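PDB 6K5J: GH3 beta-N-acetylglucosaminidase, which hydrolyses terminal beta-linked N-acetylglucosamine residues, probably from chitin-derived or related glycans, as a family 3 beta-N-acetylglucosaminidase. Local coordinates for residues P199-A204 with V232-V237; L138-N143 with D209-A214. One frame throughout, in Å; residues are numbered along the deposited sequence.

Both contacts belong to the TIM-barrel-like family 3 N-terminal domain, and both involve segments that follow strands of one parallel sheet. Contact 1 joins the loops after the neighbouring strands 178-184 and 226-229; it is only partly buried, and backbone hydrogen bonds, a water and apolar side chains share the work. Contact 2 brings the loop after strand 132-133 against the turn between helices 205-210 and 213-222. It covers less area, but all its touching residues are buried, and its direct contacts are mainly aliphatic. Their centres lie about 13 Å apart, and Val201 of contact 1 packs on Glu212 of contact 2.

Contact 1 (P199-A204 with V232-V237); sequences PTVPHA and VLFPAV
Val201 and Phe234 lie side by side and point the same way, with the valine CB 3.6 Å from CE2 of the ring, which it meets at a slant. Both valine methyls touch CE2 as well: CG1 also reaches toward CD2, while CG2, anti to the carbonyl carbon, extends toward CZ and at the same time comes 3.7 Å from CG1 of Val232. That leaves Val232 spread between two partners, because its side chain crosses that of Pro199 at about a right angle, and the other methyl, CG2, touches the ring carbon CG at 4.1 Å. Val201 also touches Thr190, and Phe234 touches Pro185.

The backbones run nearly in the same direction, 19° apart, and form an isolated parallel beta bridge at Thr200 and Leu233. Leu233 N donates to Pro199 O at 2.8 Å, and Val201 N returns a nearly straight bond (171°) to Leu233 O. The bridge ties together the loops after strands 178-184 and 226-229, neighbours in the barrel sheet, at the C-terminal ends of their strands; the side chain of Val232 is about 7 Å from a bound N-acetylglucosamine.

On the other side, Thr200 straddles two residues. Its hydroxyl OG1, placed beside the backbone N by chi1 of -60°, abuts Leu233 CD1 at 3.5 Å, and its methyl CG2 leans on Pro235 CD. Farther along, the chains separate and a water fills in, donating to Val201 O and His203 O while accepting from Ala236 N. The methyl of Ala236 presses against His203 O, 3.2 Å from CB, next to Ala204, which occupies the N-cap position of helix 205-210; NE2 of the His203 ring is hydrogen-bonded to Asp189.

Contact 2 (L138-N143 with D209-A214); sequences LDINNN and DRLELA
Ile140 sets its terminal methyl against the backbone of Leu211, with CD1 only 3.1 Å from the carbonyl O. This is the tight end of a junction within the TIM-barrel-like domain, where the loop after strand 132-133 meets the turn linking helices 205-210 and 213-222. With CG1 anti to the carbonyl carbon (chi1 -60°) and chi2 extended, the isoleucine stretches CD1 across to the turn. There the methyl also touches Leu211 CG at 4.0 Å, while the other branch, CG2, meets Leu211 CD1. This carbonyl also accepts a hydrogen bond from Ala214 N within its own turn. Pro215, Ala158 and Val161 add further apolar cover to Ile140.

Leu211 spreads its two methyls between different neighbours. CD1 goes to the isoleucine, and CD2 stands above the flat amide of Asn142, 3.9 Å from CG and almost as near to both OD1 and ND2. Replacing Leu211 by an alanine is likely to uncover the Asn142 amide and open a gap beside both Ile140 CG2 and CD1. The amide is held from outside as well, since ND2 donates to Thr534 O and to Asp189 OD1.

Away from this aliphatic core the fit is looser. Glu212 starts out away from the loop but bends back, and even so its OE2 comes no closer than 4.5 Å to Asn142 OD1; the carboxylate instead pairs with Arg207. Between the main chains, a water takes the place of direct contact. It lies on the Leu138 side of the isoleucine and donates both its hydrogens, one to Leu138 O at 2.9 Å and the other to Glu212 O at 2.7 Å.

Contact 1 (P199-A204 with V232-V237)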
loop_
_atom_site.group_PDB
_atom_site.type_symbol
_atom_site.label_atom_id
_atom_site.label_comp_id
_atom_site.label_asym_id
_atom_site.label_seq_id
_atom_site.Cartn_x
_atom_site.Cartn_y
_atom_site.Cartn_z
ATOM N N PRO A 199 6.517 -17.133 3.393
ATOM C CA PRO A 199 6.726 -17.430 1.975
ATOM C C PRO A 199 8.204 -17.594 1.653
ATOM O O PRO A 199 9.087 -17.136 2.383
ATOM C CB PRO A 199 6.142 -16.201 1.258
ATOM C CG PRO A 199 5.404 -15.404 2.342
ATOM C CD PRO A 199 6.139 -15.728 3.607
ATOM N N THR A 200 8.456 -18.258 0.528
ATOM C CA THR A 200 9.797 -18.461 -0.003
ATOM C C THR A 200 9.866 -17.914 -1.419
ATOM O O THR A 200 8.948 -18.132 -2.217
ATOM C CB THR A 200 10.180 -19.947 -0.013
ATOM O OG1 THR A 200 10.148 -20.460 1.319
ATOM C CG2 THR A 200 11.589 -20.144 -0.609
ATOM N N VAL A 201 10.941 -17.191 -1.714
ATOM C CA VAL A 201 11.334 -16.845 -3.079
ATOM C C VAL A 201 12.592 -17.660 -3.354
ATOM O O VAL A 201 13.671 -17.308 -2.857
ATOM C CB VAL A 201 11.577 -15.337 -3.234
ATOM C CG1 VAL A 201 12.074 -15.007 -4.643
ATOM C CG2 VAL A 201 10.287 -14.570 -2.933
ATOM N N PRO A 202 12.504 -18.765 -4.093
ATOM C CA PRO A 202 13.614 -19.726 -4.150
ATOM C C PRO A 202 14.686 -19.433 -5.191
ATOM O O PRO A 202 15.661 -20.187 -5.274
ATOM C CB PRO A 202 12.887 -21.034 -4.488
ATOM C CG PRO A 202 11.741 -20.600 -5.354
ATOM C CD PRO A 202 11.322 -19.226 -4.847
ATOM N N HIS A 203 14.556 -18.358 -5.953
ATOM C CA HIS A 203 15.344 -18.185 -7.161
ATOM C C HIS A 203 16.813 -17.915 -6.859
ATOM O O HIS A 203 17.182 -17.451 -5.779
ATOM C CB HIS A 203 14.766 -17.048 -7.992
ATOM C CG HIS A 203 13.305 -17.204 -8.250
ATOM N ND1 HIS A 203 12.796 -18.234 -9.012
ATOM C CD2 HIS A 203 12.239 -16.493 -7.815
ATOM C CE1 HIS A 203 11.478 -18.141 -9.047
ATOM N NE2 HIS A 203 11.115 -17.090 -8.334
ATOM N N ALA A 204 17.644 -18.192 -7.865
ATOM C CA ALA A 204 19.078 -17.992 -7.773
ATOM C C ALA A 204 19.419 -16.508 -7.721
ATOM O O ALA A 204 18.642 -15.637 -8.124
ATOM C CB ALA A 204 19.789 -18.641 -8.963
ATOM N N VAL A 232 10.068 -12.836 4.317
ATOM C CA VAL A 232 10.105 -13.824 3.242
ATOM C C VAL A 232 11.479 -14.487 3.229
ATOM O O VAL A 232 12.498 -13.824 3.448
ATOM C CB VAL A 232 9.774 -13.158 1.883
ATOM C CG1 VAL A 232 10.012 -14.111 0.701
ATOM C CG2 VAL A 232 8.327 -12.629 1.892
ATOM N N LEU A 233 11.505 -15.803 3.007
ATOM C CA LEU A 233 12.760 -16.541 2.899
ATOM C C LEU A 233 13.364 -16.391 1.509
ATOM O O LEU A 233 12.667 -16.526 0.499
ATOM C CB LEU A 233 12.536 -18.027 3.177
ATOM C CG LEU A 233 11.867 -18.349 4.510
ATOM C CD1 LEU A 233 11.358 -19.784 4.504
ATOM C CD2 LEU A 233 12.879 -18.131 5.621
ATOM N N PHE A 234 14.675 -16.136 1.465
ATOM C CA PHE A 234 15.446 -16.058 0.223
ATOM C C PHE A 234 16.643 -16.997 0.354
ATOM O O PHE A 234 17.748 -16.566 0.706
ATOM C CB PHE A 234 15.899 -14.622 -0.068
ATOM C CG PHE A 234 14.758 -13.665 -0.344
ATOM C CD1 PHE A 234 14.070 -13.071 0.707
ATOM C CD2 PHE A 234 14.376 -13.375 -1.643
ATOM C CE1 PHE A 234 13.013 -12.202 0.465
ATOM C CE2 PHE A 234 13.321 -12.515 -1.898
ATOM C CZ PHE A 234 12.639 -11.921 -0.841
ATOM N N PRO A 235 16.457 -18.289 0.076
ATOM C CA PRO A 235 17.560 -19.253 0.261
ATOM C C PRO A 235 18.817 -18.949 -0.541
ATOM O O PRO A 235 19.892 -19.416 -0.150
ATOM C CB PRO A 235 16.943 -20.593 -0.172
ATOM C CG PRO A 235 15.671 -20.232 -0.905
ATOM C CD PRO A 235 15.197 -18.955 -0.295
ATOM N N ALA A 236 18.734 -18.209 -1.653
ATOM C CA ALA A 236 19.955 -17.861 -2.377
ATOM C C ALA A 236 20.826 -16.884 -1.601
ATOM O O ALA A 236 22.024 -16.771 -1.889
ATOM C CB ALA A 236 19.627 -17.266 -3.750
ATOM N N VAL A 237 20.246 -16.170 -0.640
ATOM C CA VAL A 237 20.969 -15.219 0.187
ATOM C C VAL A 237 21.186 -15.755 1.595
ATOM O O VAL A 237 22.276 -15.616 2.153
ATOM C CB VAL A 237 20.242 -13.855 0.228
ATOM C CG1 VAL A 237 21.081 -12.827 0.992
ATOM C CG2 VAL A 237 19.956 -13.365 -1.173
HETATM O O HOH W 1 16.391 -17.135 -3.111
#

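Contact 2 (L138-N143 with D209-A214)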
loop_
_atom_site.group_PDB
_atom_site.type_symbol
_atom_site.label_atom_id
_atom_site.label_comp_id
_atom_site.label_asym_id
_atom_site.label_seq_id
_atom_site.Cartn_x
_atom_site.Cartn_y
_atom_site.Cartn_z
ATOM N N LEU A 138 8.310 -1.129 -3.888
ATOM C CA LEU A 138 9.134 -1.433 -5.047
ATOM C C LEU A 138 9.062 -2.909 -5.407
ATOM O O LEU A 138 9.937 -3.419 -6.118
ATOM C CB LEU A 138 10.589 -1.016 -4.801
ATOM C CG LEU A 138 10.813 0.486 -4.586
ATOM C CD1 LEU A 138 12.319 0.783 -4.533
ATOM C CD2 LEU A 138 10.137 1.301 -5.695
ATOM N N ASP A 139 8.044 -3.609 -4.915
ATOM C CA ASP A 139 7.862 -5.000 -5.300
ATOM C C ASP A 139 7.480 -5.083 -6.774
ATOM O O ASP A 139 6.781 -4.217 -7.307
ATOM C CB ASP A 139 6.802 -5.660 -4.421
ATOM C CG ASP A 139 7.086 -5.486 -2.930
ATOM O OD1 ASP A 139 8.166 -5.919 -2.464
ATOM O OD2 ASP A 139 6.230 -4.917 -2.221
ATOM N N ILE A 140 7.971 -6.126 -7.439
ATOM C CA ILE A 140 7.755 -6.339 -8.866
ATOM C C ILE A 140 6.817 -7.531 -8.993
ATOM O O ILE A 140 7.214 -8.676 -8.729
ATOM C CB ILE A 140 9.074 -6.582 -9.620
ATOM C CG1 ILE A 140 10.021 -5.387 -9.472
ATOM C CG2 ILE A 140 8.811 -6.836 -11.108
ATOM C CD1 ILE A 140 11.507 -5.741 -9.701
ATOM N N ASN A 141 5.565 -7.274 -9.379
ATOM C CA ASN A 141 4.531 -8.312 -9.381
ATOM C C ASN A 141 4.612 -9.108 -10.683
ATOM O O ASN A 141 3.812 -8.950 -11.607
ATOM C CB ASN A 141 3.149 -7.701 -9.189
ATOM C CG ASN A 141 2.148 -8.693 -8.634
ATOM O OD1 ASN A 141 2.012 -8.843 -7.417
ATOM N ND2 ASN A 141 1.433 -9.374 -9.525
ATOM N N ASN A 142 5.631 -9.964 -10.752
ATOM C CA ASN A 142 5.849 -10.854 -11.887
ATOM C C ASN A 142 5.084 -12.166 -11.750
ATOM O O ASN A 142 5.170 -13.015 -12.644
ATOM C CB ASN A 142 7.339 -11.162 -12.031
ATOM C CG ASN A 142 7.866 -11.915 -10.845
ATOM O OD1 ASN A 142 7.839 -11.411 -9.729
ATOM N ND2 ASN A 142 8.296 -13.153 -11.061
ATOM N N ASN A 143 4.376 -12.357 -10.645
ATOM C CA ASN A 143 3.545 -13.540 -10.422
ATOM C C ASN A 143 2.086 -13.119 -10.338
ATOM O O ASN A 143 1.688 -12.492 -9.339
ATOM C CB ASN A 143 3.963 -14.251 -9.135
ATOM C CG ASN A 143 3.102 -15.460 -8.830
ATOM O OD1 ASN A 143 2.271 -15.879 -9.644
ATOM N ND2 ASN A 143 3.313 -16.047 -7.662
ATOM N N ASP A 209 19.354 -10.430 -8.636
ATOM C CA ASP A 209 20.133 -9.262 -9.045
ATOM C C ASP A 209 19.475 -8.523 -10.203
ATOM O O ASP A 209 19.528 -7.289 -10.270
ATOM C CB ASP A 209 21.550 -9.673 -9.456
ATOM C CG ASP A 209 22.417 -10.053 -8.278
ATOM O OD1 ASP A 209 22.076 -9.696 -7.136
ATOM O OD2 ASP A 209 23.448 -10.718 -8.501
ATOM N N ARG A 210 18.874 -9.249 -11.136
ATOM C CA ARG A 210 18.328 -8.589 -12.313
ATOM C C ARG A 210 16.878 -8.165 -12.141
ATOM O O ARG A 210 16.400 -7.314 -12.900
ATOM C CB ARG A 210 18.441 -9.494 -13.536
ATOM C CG ARG A 210 17.445 -10.615 -13.580
ATOM C CD ARG A 210 17.541 -11.378 -14.901
ATOM N NE ARG A 210 17.278 -12.795 -14.689
ATOM C CZ ARG A 210 16.066 -13.335 -14.688
ATOM N NH1 ARG A 210 14.994 -12.580 -14.913
ATOM N NH2 ARG A 210 15.930 -14.634 -14.466
ATOM N N LEU A 211 16.170 -8.734 -11.174
ATOM C CA LEU A 211 14.760 -8.403 -11.011
ATOM C C LEU A 211 14.518 -7.765 -9.645
ATOM O O LEU A 211 14.547 -6.535 -9.530
ATOM C CB LEU A 211 13.897 -9.652 -11.213
ATOM C CG LEU A 211 12.408 -9.307 -11.392
ATOM C CD1 LEU A 211 12.205 -8.503 -12.667
ATOM C CD2 LEU A 211 11.532 -10.556 -11.388
ATOM N N GLU A 212 14.335 -8.598 -8.611
ATOM C CA GLU A 212 13.922 -8.143 -7.278
ATOM C C GLU A 212 14.733 -6.943 -6.784
ATOM O O GLU A 212 14.169 -5.926 -6.367
ATOM C CB GLU A 212 14.052 -9.300 -6.279
ATOM C CG GLU A 212 12.828 -10.228 -6.173
ATOM C CD GLU A 212 12.673 -11.190 -7.354
ATOM O OE1 GLU A 212 13.584 -11.274 -8.201
ATOM O OE2 GLU A 212 11.628 -11.877 -7.429
ATOM N N LEU A 213 16.064 -7.049 -6.811
ATOM C CA LEU A 213 16.920 -6.037 -6.189
ATOM C C LEU A 213 17.030 -4.742 -6.993
ATOM O O LEU A 213 17.370 -3.700 -6.415
ATOM C CB LEU A 213 18.327 -6.614 -5.967
ATOM C CG LEU A 213 18.400 -7.701 -4.883
ATOM C CD1 LEU A 213 19.753 -8.415 -4.913
ATOM C CD2 LEU A 213 18.143 -7.109 -3.502
ATOM N N ALA A 214 16.765 -4.787 -8.300
ATOM C CA ALA A 214 17.094 -3.658 -9.172
ATOM C C ALA A 214 16.418 -2.352 -8.763
ATOM O O ALA A 214 17.110 -1.322 -8.696
ATOM C CB ALA A 214 16.775 -4.026 -10.632
HETATM O O HOH W 2 11.446 -5.907 -6.041
#